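Exotoxin A (Pseudomonas aeruginosa, PDB 1IKP) probably transfers ADP-ribose from NAD to elongation factor 2 of host cells, thereby stopping protein synthesis. Local coordinates at residues V85-T90 / P131-E136; D203-Y208 / H235-K240; L209-C214 / T371-A376; R247-E252 / N364-S369. The protein carries 2 engineered substitutions. One frame throughout, in Å; residues are numbered along the deposited sequence.

Contact 1: residues V85-T90 / P131-E136; sequences VRYSYT and PIYTIE
Tyr87 and Tyr133 pack obliquely against each other between two strands that run nearly antiparallel, at 162°, with axes 7.6 Å apart. Their side chains slide past each other in opposite directions. Tyr133 CD1 sits over one face of the Tyr87 ring, 3.3 Å from Tyr87 CG and displaced toward its rim. The rings are inclined by 35°, too oblique for a true stack, and each gains a CH-pi contact from the other's methylene: Tyr133 CB lies 4.0 Å from the Tyr87 centroid, over the face, while Tyr87 CB approaches the Tyr133 ring off-centre. Both residues turn CG anti to the carbonyl carbon, which makes the exchange almost reciprocal.

The Tyr87 hydroxyl donates to Thr134 O at 2.7 Å, reaching the carbonyl at the ring's edge. Tyr87 OH also hydrogen-bonds with His249 N, so the buried phenol oxygen has two partners. Ile135 CG1 fills the edge beside it, 4.0 Å from Tyr87 CE1, and Val85 CB meets Ile135 CG2. At the other end Tyr133 OH comes within 3.3 Å of Tyr89 CB, and a water links it to Ser88 O. Tyr89 CD1 touches Pro131 CD, the two side chains meeting at a slant, and the Tyr89 hydroxyl bonds to Glu119. Tyrosine suits these places because its flat ring fills the interior while its oxygen finds a polar partner.

Strand 85-90 edges the six-stranded antiparallel sheet, whereas 126-136 belongs to the ten-stranded one. Side chains rather than backbone pairing join them, as in the two-layered beta sandwich of the concanavalin-like receptor-binding domain.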
loop_
_atom_site.group_PDB
_atom_site.type_symbol
_atom_site.label_atom_id
_atom_site.label_comp_id
_atom_site.label_asym_id
_atom_site.label_seq_id
_atom_site.Cartn_x
_atom_site.Cartn_y
_atom_site.Cartn_z
ATOM N N VAL A 85 -2.901 19.527 -6.038
ATOM C CA VAL A 85 -3.326 18.192 -5.597
ATOM C C VAL A 85 -4.808 18.372 -5.229
ATOM O O VAL A 85 -5.152 19.323 -4.519
ATOM C CB VAL A 85 -2.517 17.723 -4.379
ATOM C CG1 VAL A 85 -2.915 16.298 -4.043
ATOM C CG2 VAL A 85 -1.010 17.767 -4.707
ATOM N N ARG A 86 -5.670 17.491 -5.724
ATOM C CA ARG A 86 -7.105 17.632 -5.502
ATOM C C ARG A 86 -7.792 16.329 -5.136
ATOM O O ARG A 86 -7.532 15.286 -5.736
ATOM C CB ARG A 86 -7.783 18.156 -6.783
ATOM C CG ARG A 86 -7.380 19.550 -7.206
ATOM C CD ARG A 86 -8.422 20.094 -8.197
ATOM N NE ARG A 86 -8.282 21.538 -8.399
ATOM C CZ ARG A 86 -7.678 22.102 -9.436
ATOM N NH1 ARG A 86 -7.141 21.360 -10.398
ATOM N NH2 ARG A 86 -7.618 23.424 -9.510
ATOM N N TYR A 87 -8.717 16.415 -4.185
ATOM C CA TYR A 87 -9.505 15.276 -3.738
ATOM C C TYR A 87 -10.929 15.734 -3.444
ATOM O O TYR A 87 -11.184 16.929 -3.243
ATOM C CB TYR A 87 -8.966 14.661 -2.434
ATOM C CG TYR A 87 -7.543 14.206 -2.486
ATOM C CD1 TYR A 87 -6.529 14.941 -1.886
ATOM C CD2 TYR A 87 -7.212 13.012 -3.147
ATOM C CE1 TYR A 87 -5.203 14.505 -1.949
ATOM C CE2 TYR A 87 -5.892 12.564 -3.203
ATOM C CZ TYR A 87 -4.910 13.319 -2.610
ATOM O OH TYR A 87 -3.590 12.908 -2.693
ATOM N N SER A 88 -11.856 14.784 -3.428
ATOM C CA SER A 88 -13.233 15.081 -3.075
ATOM C C SER A 88 -13.807 13.928 -2.258
ATOM O O SER A 88 -13.799 12.780 -2.701
ATOM C CB SER A 88 -14.103 15.313 -4.311
ATOM O OG SER A 88 -15.413 15.722 -3.882
ATOM N N TYR A 89 -14.299 14.255 -1.069
ATOM C CA TYR A 89 -14.908 13.266 -0.172
ATOM C C TYR A 89 -16.416 13.464 -0.178
ATOM O O TYR A 89 -16.898 14.564 0.085
ATOM C CB TYR A 89 -14.398 13.462 1.260
ATOM C CG TYR A 89 -15.124 12.610 2.280
ATOM C CD1 TYR A 89 -15.109 11.221 2.190
ATOM C CD2 TYR A 89 -15.832 13.188 3.324
ATOM C CE1 TYR A 89 -15.787 10.423 3.128
ATOM C CE2 TYR A 89 -16.510 12.403 4.258
ATOM C CZ TYR A 89 -16.479 11.022 4.144
ATOM O OH TYR A 89 -17.177 10.234 5.043
ATOM N N THR A 90 -17.158 12.410 -0.484
ATOM C CA THR A 90 -18.619 12.495 -0.476
ATOM C C THR A 90 -19.127 12.233 0.940
ATOM O O THR A 90 -18.817 11.197 1.544
ATOM C CB THR A 90 -19.222 11.460 -1.415
ATOM O OG1 THR A 90 -18.805 11.738 -2.753
ATOM C CG2 THR A 90 -20.736 11.488 -1.356
ATOM N N PRO A 131 -11.142 8.753 3.566
ATOM C CA PRO A 131 -9.844 8.177 3.252
ATOM C C PRO A 131 -8.836 9.190 3.855
ATOM O O PRO A 131 -9.188 10.338 4.206
ATOM C CB PRO A 131 -9.789 8.285 1.736
ATOM C CG PRO A 131 -11.187 8.034 1.318
ATOM C CD PRO A 131 -12.000 8.814 2.361
ATOM N N ILE A 132 -7.589 8.752 3.982
ATOM C CA ILE A 132 -6.485 9.596 4.426
ATOM C C ILE A 132 -5.894 10.159 3.118
ATOM O O ILE A 132 -5.443 9.400 2.260
ATOM C CB ILE A 132 -5.444 8.775 5.184
ATOM C CG1 ILE A 132 -6.113 8.146 6.414
ATOM C CG2 ILE A 132 -4.263 9.661 5.575
ATOM C CD1 ILE A 132 -5.250 7.172 7.170
ATOM N N TYR A 133 -5.929 11.478 2.975
ATOM C CA TYR A 133 -5.471 12.148 1.761
ATOM C C TYR A 133 -4.075 12.724 1.941
ATOM O O TYR A 133 -3.764 13.296 2.980
ATOM C CB TYR A 133 -6.456 13.259 1.376
ATOM C CG TYR A 133 -7.864 12.765 1.121
ATOM C CD1 TYR A 133 -8.195 12.052 -0.029
ATOM C CD2 TYR A 133 -8.876 13.042 2.038
ATOM C CE1 TYR A 133 -9.512 11.632 -0.270
ATOM C CE2 TYR A 133 -10.163 12.629 1.813
ATOM C CZ TYR A 133 -10.488 11.935 0.663
ATOM O OH TYR A 133 -11.787 11.573 0.425
ATOM N N THR A 134 -3.220 12.553 0.933
ATOM C CA THR A 134 -1.862 13.070 1.022
ATOM C C THR A 134 -1.631 14.285 0.080
ATOM O O THR A 134 -1.892 14.210 -1.121
ATOM C CB THR A 134 -0.855 11.956 0.675
ATOM O OG1 THR A 134 -0.950 10.915 1.655
ATOM C CG2 THR A 134 0.576 12.493 0.667
ATOM N N ILE A 135 -1.115 15.382 0.633
ATOM C CA ILE A 135 -0.833 16.604 -0.149
ATOM C C ILE A 135 0.615 17.028 -0.027
ATOM O O ILE A 135 1.084 17.368 1.053
ATOM C CB ILE A 135 -1.777 17.758 0.280
ATOM C CG1 ILE A 135 -3.227 17.334 0.040
ATOM C CG2 ILE A 135 -1.452 19.022 -0.531
ATOM C CD1 ILE A 135 -4.273 18.363 0.478
ATOM N N GLU A 136 1.316 17.012 -1.166
ATOM C CA GLU A 136 2.726 17.363 -1.234
ATOM C C GLU A 136 3.006 18.831 -0.954
ATOM O O GLU A 136 2.461 19.698 -1.638
ATOM C CB GLU A 136 3.257 16.997 -2.615
ATOM C CG GLU A 136 4.750 17.187 -2.768
ATOM C CD GLU A 136 5.561 16.381 -1.751
ATOM O OE1 GLU A 136 5.052 15.354 -1.262
ATOM O OE2 GLU A 136 6.714 16.752 -1.461
HETATM O O HOH W 1 -12.262 10.382 -1.943
#

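Contact 2: residues D203-Y208 / H235-K240; sequences DGVYNY and HDLDIK
Ile239 places CG1 between its backbone N and carbonyl carbon (chi1 63°), a hindered setting, and then runs fully extended so that CD1 is carried out to both Val205 and Tyr208. Leu237, two residues earlier, turns CG anti to its carbonyl carbon (chi1 -49°), presenting its two methyl groups to the same valine. The result is a small apolar cluster in which a short helix meets an irregular chain.

Val205 is shared between the two aliphatic partners through different branches. Its CG2 lies 3.8 Å from Leu237 CD2 and equally near Leu237 CD1, fitting against the fork of the leucine. Its other branch, CG1, lies 4.1 Å from Ile239 CD1. One turn along the helix, the Tyr208 ring receives Ile239 at its edge, with Tyr208 CD2 3.7 Å from Ile239 CD1. Tyrosine and isoleucine slide past each other in opposite directions here, so the contact continues along CE2 to the isoleucine carbonyl. Beta-branched Val205 and Ile239 suit the buried places; Leu237 lies nearer the margin, and the tyrosine, itself exposed, closes the cluster with its ring edge.

Gly204 occupies the N-cap position. Its positive phi of 94° suits a residue lacking a side chain, and its carbonyl accepts the bond from Tyr208 N at 3.2 Å that opens the first helical turn.

Val205 rests on Met129 of strand 126-136, and Leu237 and Ile239 both touch its Leu126. Segment 235-240 runs beside that strand, its backbone hydrogen-bonded to Leu126 and Ser127, and packs with it against helix 205-210.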
loop_
_atom_site.group_PDB
_atom_site.type_symbol
_atom_site.label_atom_id
_atom_site.label_comp_id
_atom_site.label_asym_id
_atom_site.label_seq_id
_atom_site.Cartn_x
_atom_site.Cartn_y
_atom_site.Cartn_z
ATOM N N ASP A 203 -7.110 6.330 19.352
ATOM C CA ASP A 203 -6.756 5.022 19.905
ATOM C C ASP A 203 -7.884 4.016 19.732
ATOM O O ASP A 203 -9.044 4.333 19.987
ATOM C CB ASP A 203 -6.406 5.134 21.390
ATOM C CG ASP A 203 -5.107 5.866 21.626
ATOM O OD1 ASP A 203 -4.121 5.571 20.915
ATOM O OD2 ASP A 203 -5.066 6.729 22.528
ATOM N N GLY A 204 -7.536 2.810 19.285
ATOM C CA GLY A 204 -8.525 1.762 19.093
ATOM C C GLY A 204 -9.118 1.640 17.700
ATOM O O GLY A 204 -9.694 0.606 17.346
ATOM N N VAL A 205 -8.974 2.682 16.891
ATOM C CA VAL A 205 -9.540 2.637 15.554
ATOM C C VAL A 205 -8.831 1.624 14.654
ATOM O O VAL A 205 -9.481 0.844 13.950
ATOM C CB VAL A 205 -9.498 4.035 14.875
ATOM C CG1 VAL A 205 -10.013 3.934 13.432
ATOM C CG2 VAL A 205 -10.367 5.017 15.665
ATOM N N TYR A 206 -7.506 1.646 14.667
ATOM C CA TYR A 206 -6.757 0.724 13.827
ATOM C C TYR A 206 -7.096 -0.716 14.208
ATOM O O TYR A 206 -7.412 -1.531 13.352
ATOM C CB TYR A 206 -5.261 0.976 13.967
ATOM C CG TYR A 206 -4.428 0.091 13.076
ATOM C CD1 TYR A 206 -4.145 0.459 11.760
ATOM C CD2 TYR A 206 -3.964 -1.140 13.530
ATOM C CE1 TYR A 206 -3.426 -0.379 10.925
ATOM C CE2 TYR A 206 -3.249 -1.984 12.706
ATOM C CZ TYR A 206 -2.983 -1.600 11.404
ATOM O OH TYR A 206 -2.287 -2.447 10.581
ATOM N N ASN A 207 -7.050 -1.029 15.498
ATOM C CA ASN A 207 -7.360 -2.392 15.917
ATOM C C ASN A 207 -8.721 -2.854 15.410
ATOM O O ASN A 207 -8.861 -3.968 14.904
ATOM C CB ASN A 207 -7.328 -2.519 17.438
ATOM C CG ASN A 207 -7.666 -3.922 17.899
ATOM O OD1 ASN A 207 -6.972 -4.886 17.559
ATOM N ND2 ASN A 207 -8.746 -4.050 18.660
ATOM N N TYR A 208 -9.731 -2.003 15.551
ATOM C CA TYR A 208 -11.062 -2.368 15.099
ATOM C C TYR A 208 -11.178 -2.558 13.584
ATOM O O TYR A 208 -11.705 -3.573 13.121
ATOM C CB TYR A 208 -12.092 -1.333 15.570
ATOM C CG TYR A 208 -13.499 -1.625 15.101
ATOM C CD1 TYR A 208 -14.169 -2.790 15.501
ATOM C CD2 TYR A 208 -14.172 -0.739 14.263
ATOM C CE1 TYR A 208 -15.479 -3.054 15.071
ATOM C CE2 TYR A 208 -15.473 -0.992 13.830
ATOM C CZ TYR A 208 -16.121 -2.145 14.237
ATOM O OH TYR A 208 -17.417 -2.367 13.817
ATOM N N HIS A 235 -13.102 11.477 20.240
ATOM C CA HIS A 235 -14.445 10.958 20.040
ATOM C C HIS A 235 -14.678 9.492 20.364
ATOM O O HIS A 235 -13.825 8.640 20.109
ATOM C CB HIS A 235 -14.880 11.227 18.595
ATOM C CG HIS A 235 -14.851 12.679 18.221
ATOM N ND1 HIS A 235 -13.872 13.229 17.418
ATOM C CD2 HIS A 235 -15.677 13.697 18.557
ATOM C CE1 HIS A 235 -14.098 14.523 17.274
ATOM N NE2 HIS A 235 -15.187 14.832 17.957
ATOM N N ASP A 236 -15.841 9.209 20.947
ATOM C CA ASP A 236 -16.209 7.835 21.251
ATOM C C ASP A 236 -16.514 7.255 19.881
ATOM O O ASP A 236 -16.954 7.978 18.988
ATOM C CB ASP A 236 -17.457 7.782 22.135
ATOM C CG ASP A 236 -17.196 8.282 23.541
ATOM O OD1 ASP A 236 -16.196 7.844 24.147
ATOM O OD2 ASP A 236 -17.992 9.105 24.045
ATOM N N LEU A 237 -16.289 5.960 19.709
ATOM C CA LEU A 237 -16.514 5.331 18.416
ATOM C C LEU A 237 -17.855 4.627 18.231
ATOM O O LEU A 237 -18.395 4.011 19.150
ATOM C CB LEU A 237 -15.391 4.327 18.124
ATOM C CG LEU A 237 -13.932 4.767 18.305
ATOM C CD1 LEU A 237 -13.019 3.580 18.027
ATOM C CD2 LEU A 237 -13.599 5.931 17.371
ATOM N N ASP A 238 -18.383 4.747 17.023
ATOM C CA ASP A 238 -19.618 4.106 16.599
ATOM C C ASP A 238 -19.408 4.066 15.088
ATOM O O ASP A 238 -20.319 4.299 14.283
ATOM C CB ASP A 238 -20.841 4.952 16.959
ATOM C CG ASP A 238 -22.139 4.217 16.700
ATOM O OD1 ASP A 238 -22.163 2.990 16.924
ATOM O OD2 ASP A 238 -23.130 4.851 16.287
ATOM N N ILE A 239 -18.169 3.742 14.724
ATOM C CA ILE A 239 -17.746 3.720 13.330
ATOM C C ILE A 239 -18.114 2.503 12.503
ATOM O O ILE A 239 -18.170 1.379 13.003
ATOM C CB ILE A 239 -16.217 3.920 13.227
ATOM C CG1 ILE A 239 -15.479 2.765 13.902
ATOM C CG2 ILE A 239 -15.819 5.224 13.904
ATOM C CD1 ILE A 239 -13.968 2.900 13.844
ATOM N N LYS A 240 -18.368 2.749 11.222
ATOM C CA LYS A 240 -18.694 1.687 10.283
ATOM C C LYS A 240 -17.380 0.942 10.022
ATOM O O LYS A 240 -16.326 1.569 9.897
ATOM C CB LYS A 240 -19.233 2.288 8.983
ATOM C CG LYS A 240 -19.723 1.262 7.977
ATOM C CD LYS A 240 -20.267 1.936 6.727
ATOM C CE LYS A 240 -20.721 0.913 5.704
ATOM N NZ LYS A 240 -21.207 1.564 4.460
#

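Contact 3: residues L209-C214 / T371-A376; sequences LAQQRC and TCPVAA
Pro373 packs under the C-terminal end of the short helix 205-210, where Gln211 leaves helical geometry with a positive phi (63°), joining a segment of the receptor-binding family region to one of the targeting region. The proline ring is the centre of the first shell. Its CG lies 3.5 Å from Leu209 O, one of the carbonyls at the helix end, and its CB is 3.6 Å from Gln211 CD. The glutamine chain, extended beyond CG, crosses the ring at about a right angle and lays its amide against CB and CG. Beside it Ala210 CB meets Thr371 CG2 at 4.0 Å, a small methyl being what the close backbones there allow.

Polar groups communicate through waters. One donates to Thr371 O and, weakly, to Leu209 O. A second accepts a hydrogen bond from Val374 N and donates to Ala210 O at 2.8 Å, giving the late helical carbonyl a partner. A third connects the Gln211 side chain to the backbone of Ala375.

Farther out, each segment carries one half of a separate disulfide: Cys214 with Cys197, Cys372 with Cys379. Backbone bonding of Thr371 to Ile244 holds the start of its segment, and Ala376 O reaches Arg563 in the catalytic region. Ala376 N, by contrast, is buried without a hydrogen-bonding partner; Gln211 OE1 stands 4.5 Å from it and instead accepts a hydrogen bond from the third water, 3.0 Å away.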
loop_
_atom_site.group_PDB
_atom_site.type_symbol
_atom_site.label_atom_id
_atom_site.label_comp_id
_atom_site.label_asym_id
_atom_site.label_seq_id
_atom_site.Cartn_x
_atom_site.Cartn_y
_atom_site.Cartn_z
ATOM N N LEU A 209 -10.684 -1.583 12.817
ATOM C CA LEU A 209 -10.772 -1.642 11.357
ATOM C C LEU A 209 -9.826 -2.605 10.643
ATOM O O LEU A 209 -10.204 -3.170 9.623
ATOM C CB LEU A 209 -10.573 -0.239 10.769
ATOM C CG LEU A 209 -11.562 0.812 11.276
ATOM C CD1 LEU A 209 -11.227 2.163 10.674
ATOM C CD2 LEU A 209 -12.968 0.400 10.898
ATOM N N ALA A 210 -8.607 -2.757 11.156
ATOM C CA ALA A 210 -7.630 -3.661 10.552
ATOM C C ALA A 210 -7.799 -5.059 11.117
ATOM O O ALA A 210 -7.279 -6.019 10.556
ATOM C CB ALA A 210 -6.207 -3.157 10.794
ATOM N N GLN A 211 -8.549 -5.155 12.215
ATOM C CA GLN A 211 -8.811 -6.423 12.902
ATOM C C GLN A 211 -7.521 -7.024 13.444
ATOM O O GLN A 211 -7.382 -8.247 13.570
ATOM C CB GLN A 211 -9.516 -7.403 11.962
ATOM C CG GLN A 211 -10.944 -6.987 11.637
ATOM C CD GLN A 211 -11.663 -7.953 10.715
ATOM O OE1 GLN A 211 -11.310 -9.136 10.622
ATOM N NE2 GLN A 211 -12.690 -7.460 10.034
ATOM N N GLN A 212 -6.584 -6.148 13.780
ATOM C CA GLN A 212 -5.290 -6.545 14.311
ATOM C C GLN A 212 -4.656 -5.405 15.091
ATOM O O GLN A 212 -4.910 -4.238 14.806
ATOM C CB GLN A 212 -4.366 -6.966 13.168
ATOM C CG GLN A 212 -2.964 -7.309 13.618
ATOM C CD GLN A 212 -2.386 -8.468 12.845
ATOM O OE1 GLN A 212 -2.220 -8.398 11.626
ATOM N NE2 GLN A 212 -2.081 -9.551 13.550
ATOM N N ARG A 213 -3.826 -5.752 16.072
ATOM C CA ARG A 213 -3.142 -4.780 16.923
ATOM C C ARG A 213 -2.170 -3.918 16.139
ATOM O O ARG A 213 -1.643 -4.348 15.120
ATOM C CB ARG A 213 -2.347 -5.495 18.020
ATOM C CG ARG A 213 -3.156 -6.316 19.005
ATOM C CD ARG A 213 -3.926 -5.442 19.980
ATOM N NE ARG A 213 -4.192 -6.147 21.232
ATOM C CZ ARG A 213 -4.842 -7.304 21.322
ATOM N NH1 ARG A 213 -5.303 -7.900 20.229
ATOM N NH2 ARG A 213 -5.022 -7.871 22.506
ATOM N N CYS A 214 -1.922 -2.705 16.626
ATOM C CA CYS A 214 -0.975 -1.809 15.970
ATOM C C CYS A 214 0.405 -2.449 15.924
ATOM O O CYS A 214 1.132 -2.313 14.939
ATOM C CB CYS A 214 -0.901 -0.482 16.720
ATOM S SG CYS A 214 -2.309 0.622 16.374
ATOM N N THR A 371 -6.095 -0.915 3.810
ATOM C CA THR A 371 -5.516 -1.664 4.924
ATOM C C THR A 371 -6.503 -2.822 5.098
ATOM O O THR A 371 -7.568 -2.686 5.718
ATOM C CB THR A 371 -5.475 -0.781 6.168
ATOM O OG1 THR A 371 -4.588 0.312 5.907
ATOM C CG2 THR A 371 -4.969 -1.562 7.369
ATOM N N CYS A 372 -6.148 -3.981 4.570
ATOM C CA CYS A 372 -7.076 -5.101 4.547
ATOM C C CYS A 372 -6.965 -6.151 5.625
ATOM O O CYS A 372 -5.891 -6.650 5.871
ATOM C CB CYS A 372 -6.925 -5.823 3.202
ATOM S SG CYS A 372 -7.155 -4.758 1.735
ATOM N N PRO A 373 -8.094 -6.489 6.274
ATOM C CA PRO A 373 -8.082 -7.524 7.312
ATOM C C PRO A 373 -7.792 -8.849 6.607
ATOM O O PRO A 373 -8.333 -9.095 5.531
ATOM C CB PRO A 373 -9.510 -7.487 7.854
ATOM C CG PRO A 373 -9.936 -6.068 7.639
ATOM C CD PRO A 373 -9.375 -5.763 6.260
ATOM N N VAL A 374 -6.967 -9.700 7.214
ATOM C CA VAL A 374 -6.622 -10.986 6.602
ATOM C C VAL A 374 -7.717 -12.047 6.618
ATOM O O VAL A 374 -7.710 -12.956 5.784
ATOM C CB VAL A 374 -5.381 -11.626 7.268
ATOM C CG1 VAL A 374 -4.178 -10.703 7.136
ATOM C CG2 VAL A 374 -5.668 -11.929 8.733
ATOM N N ALA A 375 -8.664 -11.940 7.547
ATOM C CA ALA A 375 -9.705 -12.955 7.656
ATOM C C ALA A 375 -11.000 -12.636 6.941
ATOM O O ALA A 375 -11.751 -13.544 6.575
ATOM C CB ALA A 375 -9.985 -13.250 9.125
ATOM N N ALA A 376 -11.271 -11.354 6.742
ATOM C CA ALA A 376 -12.490 -10.950 6.064
ATOM C C ALA A 376 -12.503 -11.557 4.666
ATOM O O ALA A 376 -11.548 -12.230 4.264
ATOM C CB ALA A 376 -12.560 -9.433 5.983
HETATM O O HOH W 2 -8.553 -1.372 7.940
HETATM O O HOH W 3 -6.470 -8.648 10.029
HETATM O O HOH W 4 -8.664 -10.276 9.888
#

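Contact 4: residues R247-E252 / N364-S369. Unlike the reference sequence in segment 364-369: Asn364 (reference Ser).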
loop_
_atom_site.group_PDB
_atom_site.type_symbol
_atom_site.label_atom_id
_atom_site.label_comp_id
_atom_site.label_asym_id
_atom_site.label_seq_id
_atom_site.Cartn_x
_atom_site.Cartn_y
_atom_site.Cartn_z
ATOM N N ARG A 247 -5.677 7.778 -0.236
ATOM C CA ARG A 247 -5.866 8.154 -1.647
ATOM C C ARG A 247 -4.774 9.157 -1.981
ATOM O O ARG A 247 -4.485 10.077 -1.190
ATOM C CB ARG A 247 -7.261 8.736 -1.920
ATOM C CG ARG A 247 -7.526 8.959 -3.417
ATOM C CD ARG A 247 -9.027 8.914 -3.751
ATOM N NE ARG A 247 -9.278 9.079 -5.176
ATOM C CZ ARG A 247 -10.247 8.475 -5.864
ATOM N NH1 ARG A 247 -11.096 7.627 -5.293
ATOM N NH2 ARG A 247 -10.373 8.746 -7.156
ATOM N N LEU A 248 -4.118 8.944 -3.132
ATOM C CA LEU A 248 -3.035 9.811 -3.575
ATOM C C LEU A 248 -3.295 10.193 -5.027
ATOM O O LEU A 248 -3.426 9.343 -5.902
ATOM C CB LEU A 248 -1.689 9.071 -3.481
ATOM C CG LEU A 248 -0.468 9.882 -3.940
ATOM C CD1 LEU A 248 -0.320 11.159 -3.155
ATOM C CD2 LEU A 248 0.789 9.010 -3.784
ATOM N N HIS A 249 -3.393 11.494 -5.251
ATOM C CA HIS A 249 -3.624 12.068 -6.567
ATOM C C HIS A 249 -2.272 12.470 -7.144
ATOM O O HIS A 249 -1.446 13.032 -6.424
ATOM C CB HIS A 249 -4.548 13.283 -6.401
ATOM C CG HIS A 249 -4.631 14.177 -7.598
ATOM N ND1 HIS A 249 -4.947 13.728 -8.864
ATOM C CD2 HIS A 249 -4.498 15.517 -7.693
ATOM C CE1 HIS A 249 -5.001 14.764 -9.688
ATOM N NE2 HIS A 249 -4.734 15.858 -9.003
ATOM N N PHE A 250 -2.047 12.143 -8.422
ATOM C CA PHE A 250 -0.819 12.477 -9.156
ATOM C C PHE A 250 -1.188 13.594 -10.148
ATOM O O PHE A 250 -1.628 13.328 -11.254
ATOM C CB PHE A 250 -0.322 11.241 -9.915
ATOM C CG PHE A 250 0.298 10.189 -9.029
ATOM C CD1 PHE A 250 1.677 9.989 -9.036
ATOM C CD2 PHE A 250 -0.489 9.400 -8.189
ATOM C CE1 PHE A 250 2.272 9.024 -8.226
ATOM C CE2 PHE A 250 0.096 8.422 -7.362
ATOM C CZ PHE A 250 1.487 8.236 -7.387
ATOM N N PRO A 251 -0.996 14.860 -9.757
ATOM C CA PRO A 251 -1.344 15.975 -10.645
ATOM C C PRO A 251 -0.690 15.974 -12.025
ATOM O O PRO A 251 -1.299 16.444 -12.984
ATOM C CB PRO A 251 -0.966 17.209 -9.825
ATOM C CG PRO A 251 -1.044 16.745 -8.441
ATOM C CD PRO A 251 -0.463 15.366 -8.481
ATOM N N GLU A 252 0.523 15.447 -12.110
ATOM C CA GLU A 252 1.234 15.381 -13.388
ATOM C C GLU A 252 1.159 13.983 -13.996
ATOM O O GLU A 252 1.879 13.665 -14.947
ATOM C CB GLU A 252 2.698 15.795 -13.204
ATOM C CG GLU A 252 2.883 17.299 -13.024
ATOM C CD GLU A 252 4.307 17.680 -12.680
ATOM O OE1 GLU A 252 5.223 17.297 -13.437
ATOM O OE2 GLU A 252 4.511 18.365 -11.655
ATOM N N ASN A 364 -2.749 7.482 -15.282
ATOM C CA ASN A 364 -2.819 8.664 -14.433
ATOM C C ASN A 364 -3.835 8.644 -13.301
ATOM O O ASN A 364 -3.940 9.637 -12.569
ATOM C CB ASN A 364 -3.120 9.875 -15.321
ATOM C CG ASN A 364 -2.201 9.949 -16.505
ATOM O OD1 ASN A 364 -2.663 10.084 -17.651
ATOM N ND2 ASN A 364 -0.903 9.860 -16.257
ATOM N N ALA A 365 -4.584 7.550 -13.152
ATOM C CA ALA A 365 -5.615 7.475 -12.103
ATOM C C ALA A 365 -5.028 7.557 -10.695
ATOM O O ALA A 365 -3.883 7.179 -10.451
ATOM C CB ALA A 365 -6.414 6.195 -12.239
ATOM N N ASP A 366 -5.818 8.073 -9.754
ATOM C CA ASP A 366 -5.388 8.158 -8.358
ATOM C C ASP A 366 -5.098 6.758 -7.839
ATOM O O ASP A 366 -5.652 5.792 -8.356
ATOM C CB ASP A 366 -6.513 8.678 -7.475
ATOM C CG ASP A 366 -6.836 10.139 -7.677
ATOM O OD1 ASP A 366 -6.179 10.846 -8.468
ATOM O OD2 ASP A 366 -7.789 10.572 -6.977
ATOM N N VAL A 367 -4.227 6.658 -6.845
ATOM C CA VAL A 367 -3.989 5.360 -6.213
ATOM C C VAL A 367 -4.726 5.305 -4.866
ATOM O O VAL A 367 -4.561 6.204 -4.032
ATOM C CB VAL A 367 -2.500 5.099 -5.932
ATOM C CG1 VAL A 367 -2.337 3.736 -5.215
ATOM C CG2 VAL A 367 -1.719 5.106 -7.249
ATOM N N VAL A 368 -5.541 4.266 -4.699
ATOM C CA VAL A 368 -6.292 4.011 -3.463
ATOM C C VAL A 368 -5.656 2.786 -2.809
ATOM O O VAL A 368 -5.614 1.702 -3.419
ATOM C CB VAL A 368 -7.770 3.752 -3.775
ATOM C CG1 VAL A 368 -8.461 3.174 -2.535
ATOM C CG2 VAL A 368 -8.455 5.076 -4.163
ATOM N N SER A 369 -5.154 2.974 -1.594
ATOM C CA SER A 369 -4.470 1.912 -0.845
ATOM C C SER A 369 -5.322 1.506 0.345
ATOM O O SER A 369 -5.698 2.343 1.153
ATOM C CB SER A 369 -3.103 2.413 -0.384
ATOM O OG SER A 369 -2.319 2.844 -1.514
HETATM O O HOH W 5 -4.012 10.760 -9.982
HETATM O O HOH W 6 -3.432 12.402 -12.905
#
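Asp366 is the polar hub, each carboxylate oxygen having its own donors. Its OD2 accepts from Arg247 NE at 2.8 Å with a nearly straight N-H (164°), using the anti lone pair, and more loosely from Arg247 NH2 at 3.2 Å, which meets it from above the carboxylate plane. The guanidinium thus grips a single oxygen side-on, the two planes almost perpendicular (87°). An extended arginine chain makes this reach possible. Arg247 NH2 has a second carboxylate in Asp387, and NH1 bonds Asp384 O.

Asp366 OD1 receives His249 ND1 at 3.2 Å, a bent bond on its syn side. A water accepts from Phe250 N and lies 2.6 Å from Asp366 OD1; it also nears Asn364 O, so several acceptors compete for its protons.

Beside this network, Leu248 and Val367 form an antiparallel hydrogen-bonded pair, with Leu248 N to Val367 O at 2.9 Å and Val367 N to Leu248 O at 3.0 Å. On the face carrying these two side chains, Val367 CG2 touches Phe250 CE2, 3.8 Å away. Val368 CG2 crosses the arginine chain at a slant, near its CD and NH1.

The Arg247 salt bridge and the His249 N-H would probably favour an ionised Asp366.

Overall arrangement
Contacts 1 and 4 lie close, with centres 9 Å apart, and meet directly: strand 126-136 runs parallel to 245-248, which pairs antiparallel with 367-371 in the same ten-stranded sheet, so contact 4 carries that sheet from the binding into the targeting region. Contacts 2 and 3, centres about 13 Å apart, share helix 205-210. Between the groups, centres lie about 21 Å apart for contacts 1 and 2 and 23 Å for contacts 3 and 4. Along the chain contact 1 closes first, contacts 2 and 3 interleave, and contact 4 falls within the span of contact 3. Segments 364-369 and 371-376 follow one another along strand 367-371 and its loop, linking the two places where binding and targeting regions join.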